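Local coordinates for protein Ulp1-like SUMO protease (PDB 6DG4) that probably cleaves SUMO from its conjugates as a thiol protease, this chain being the C-terminal catalytic domain of a longer Ulp1-like enzyme, at residues A[69-74]-A[237-242]. Residues are numbered along the deposited sequence; the frame is centred on the assembly and turned at random.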
loop_
_atom_site.group_PDB
_atom_site.type_symbol
_atom_site.label_atom_id
_atom_site.label_comp_id
_atom_site.label_asym_id
_atom_site.label_seq_id
_atom_site.Cartn_x
_atom_site.Cartn_y
_atom_site.Cartn_z
ATOM N N ILE A 69 -4.020 0.000 2.414
ATOM C CA ILE A 69 -2.987 0.953 2.026
ATOM C C ILE A 69 -3.359 2.368 2.457
ATOM O O ILE A 69 -2.490 3.139 2.882
ATOM C CB ILE A 69 -2.674 0.816 0.525
ATOM C CG1 ILE A 69 -2.025 -0.555 0.282
ATOM C CG2 ILE A 69 -1.764 1.915 0.071
ATOM C CD1 ILE A 69 -1.863 -0.943 -1.170
ATOM N N PHE A 70 -4.644 2.730 2.391
ATOM C CA PHE A 70 -5.062 4.029 2.911
ATOM C C PHE A 70 -4.756 4.149 4.403
ATOM O O PHE A 70 -4.371 5.222 4.879
ATOM C CB PHE A 70 -6.551 4.264 2.637
ATOM C CG PHE A 70 -6.832 4.950 1.319
ATOM C CD1 PHE A 70 -6.223 4.532 0.145
ATOM C CD2 PHE A 70 -7.722 6.004 1.258
ATOM C CE1 PHE A 70 -6.479 5.177 -1.062
ATOM C CE2 PHE A 70 -7.983 6.641 0.065
ATOM C CZ PHE A 70 -7.367 6.220 -1.100
ATOM N N TYR A 71 -4.908 3.054 5.157
ATOM C CA TYR A 71 -4.582 3.095 6.581
ATOM C C TYR A 71 -3.084 3.267 6.823
ATOM O O TYR A 71 -2.701 3.896 7.817
ATOM C CB TYR A 71 -5.096 1.846 7.302
ATOM C CG TYR A 71 -6.574 1.873 7.666
ATOM C CD1 TYR A 71 -7.154 2.996 8.236
ATOM C CD2 TYR A 71 -7.383 0.766 7.454
ATOM C CE1 TYR A 71 -8.487 3.024 8.578
ATOM C CE2 TYR A 71 -8.732 0.787 7.796
ATOM C CZ TYR A 71 -9.276 1.924 8.356
ATOM O OH TYR A 71 -10.612 1.960 8.696
ATOM N N ILE A 72 -2.228 2.715 5.949
ATOM C CA ILE A 72 -0.789 2.952 6.062
ATOM C C ILE A 72 -0.507 4.442 5.953
ATOM O O ILE A 72 0.195 5.032 6.784
ATOM C CB ILE A 72 -0.022 2.179 4.971
ATOM C CG1 ILE A 72 -0.274 0.678 5.067
ATOM C CG2 ILE A 72 1.476 2.471 5.061
ATOM C CD1 ILE A 72 0.279 -0.100 3.882
ATOM N N ALA A 73 -1.031 5.061 4.897
ATOM C CA ALA A 73 -0.791 6.479 4.681
ATOM C C ALA A 73 -1.303 7.298 5.852
ATOM O O ALA A 73 -0.634 8.231 6.307
ATOM C CB ALA A 73 -1.456 6.927 3.382
ATOM N N ASP A 74 -2.483 6.957 6.364
ATOM C CA ASP A 74 -3.043 7.734 7.462
ATOM C C ASP A 74 -2.216 7.583 8.735
ATOM O O ASP A 74 -2.081 8.542 9.505
ATOM C CB ASP A 74 -4.493 7.340 7.706
ATOM C CG ASP A 74 -5.234 8.384 8.487
ATOM O OD1 ASP A 74 -5.310 9.536 8.011
ATOM O OD2 ASP A 74 -5.722 8.058 9.578
ATOM N N ALA A 237 -7.512 -7.960 11.136
ATOM C CA ALA A 237 -7.630 -7.311 12.437
ATOM C C ALA A 237 -7.478 -5.797 12.325
ATOM O O ALA A 237 -8.220 -5.043 12.967
ATOM C CB ALA A 237 -6.594 -7.887 13.404
ATOM N N VAL A 238 -6.505 -5.333 11.533
ATOM C CA VAL A 238 -6.319 -3.895 11.345
ATOM C C VAL A 238 -7.575 -3.264 10.756
ATOM O O VAL A 238 -8.022 -2.196 11.195
ATOM C CB VAL A 238 -5.078 -3.622 10.474
ATOM C CG1 VAL A 238 -5.032 -2.160 10.052
ATOM C CG2 VAL A 238 -3.807 -3.994 11.225
ATOM N N LEU A 239 -8.167 -3.910 9.749
ATOM C CA LEU A 239 -9.381 -3.365 9.151
ATOM C C LEU A 239 -10.518 -3.312 10.168
ATOM O O LEU A 239 -11.224 -2.301 10.268
ATOM C CB LEU A 239 -9.778 -4.178 7.918
ATOM C CG LEU A 239 -8.796 -4.119 6.745
ATOM C CD1 LEU A 239 -9.155 -5.134 5.682
ATOM C CD2 LEU A 239 -8.719 -2.722 6.128
ATOM N N LEU A 240 -10.692 -4.376 10.959
ATOM C CA LEU A 240 -11.742 -4.381 11.974
ATOM C C LEU A 240 -11.480 -3.340 13.053
ATOM O O LEU A 240 -12.424 -2.774 13.616
ATOM C CB LEU A 240 -11.844 -5.766 12.611
ATOM C CG LEU A 240 -12.300 -6.885 11.679
ATOM C CD1 LEU A 240 -12.175 -8.233 12.356
ATOM C CD2 LEU A 240 -13.728 -6.644 11.219
ATOM N N ASN A 241 -10.202 -3.087 13.351
ATOM C CA ASN A 241 -9.793 -2.122 14.363
ATOM C C ASN A 241 -9.977 -0.684 13.905
ATOM O O ASN A 241 -9.943 0.230 14.736
ATOM C CB ASN A 241 -8.305 -2.361 14.662
ATOM C CG ASN A 241 -7.791 -1.539 15.820
ATOM O OD1 ASN A 241 -8.239 -1.684 16.960
ATOM N ND2 ASN A 241 -6.803 -0.705 15.544
ATOM N N GLY A 242 -10.144 -0.457 12.607
ATOM C CA GLY A 242 -10.180 0.890 12.087
ATOM C C GLY A 242 -8.828 1.512 11.830
ATOM O O GLY A 242 -8.717 2.741 11.842
HETATM O O HOH W 1 -11.917 -0.314 8.483
#
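Tyr71, reaching out from the middle of helix 62-80, packs against the C-terminal end of helix 228-241 in a buried contact made by one aromatic ring. Gly242 lies over a face of that ring, its carbonyl C 3.5 Å from Tyr71 CZ and its O 3.3 Å from Tyr71 CE1. At the ring edge, in plane, Leu239 brings its CD2 methyl to 3.9 Å from CE2 of Tyr71. The tyrosine CG sits beside the backbone N (chi1 -81°) and anti to the carbonyl carbon, which sends the ring out toward helix 228-241. Its hydroxyl makes no direct hydrogen bond to the other helix; a water 2.6 Å from Tyr71 OH donates to Leu239 O, at 2.8 Å. Leu239 O also accepts the amide of Gly242, 3.2 Å from its N, so water and backbone share one acceptor. A leucine in place of Tyr71 would probably leave this water without its phenolic partner and the Gly242 peptide without a flat surface against it. Nearby, Leu39 also touches the Tyr71 side chain. Gly242, the first residue to leave the helical conformation (phi 83°), forms a Schellman motif, here met by an aromatic ring from a helix distant in sequence within the Ulp1 (peptidase C48) catalytic domain.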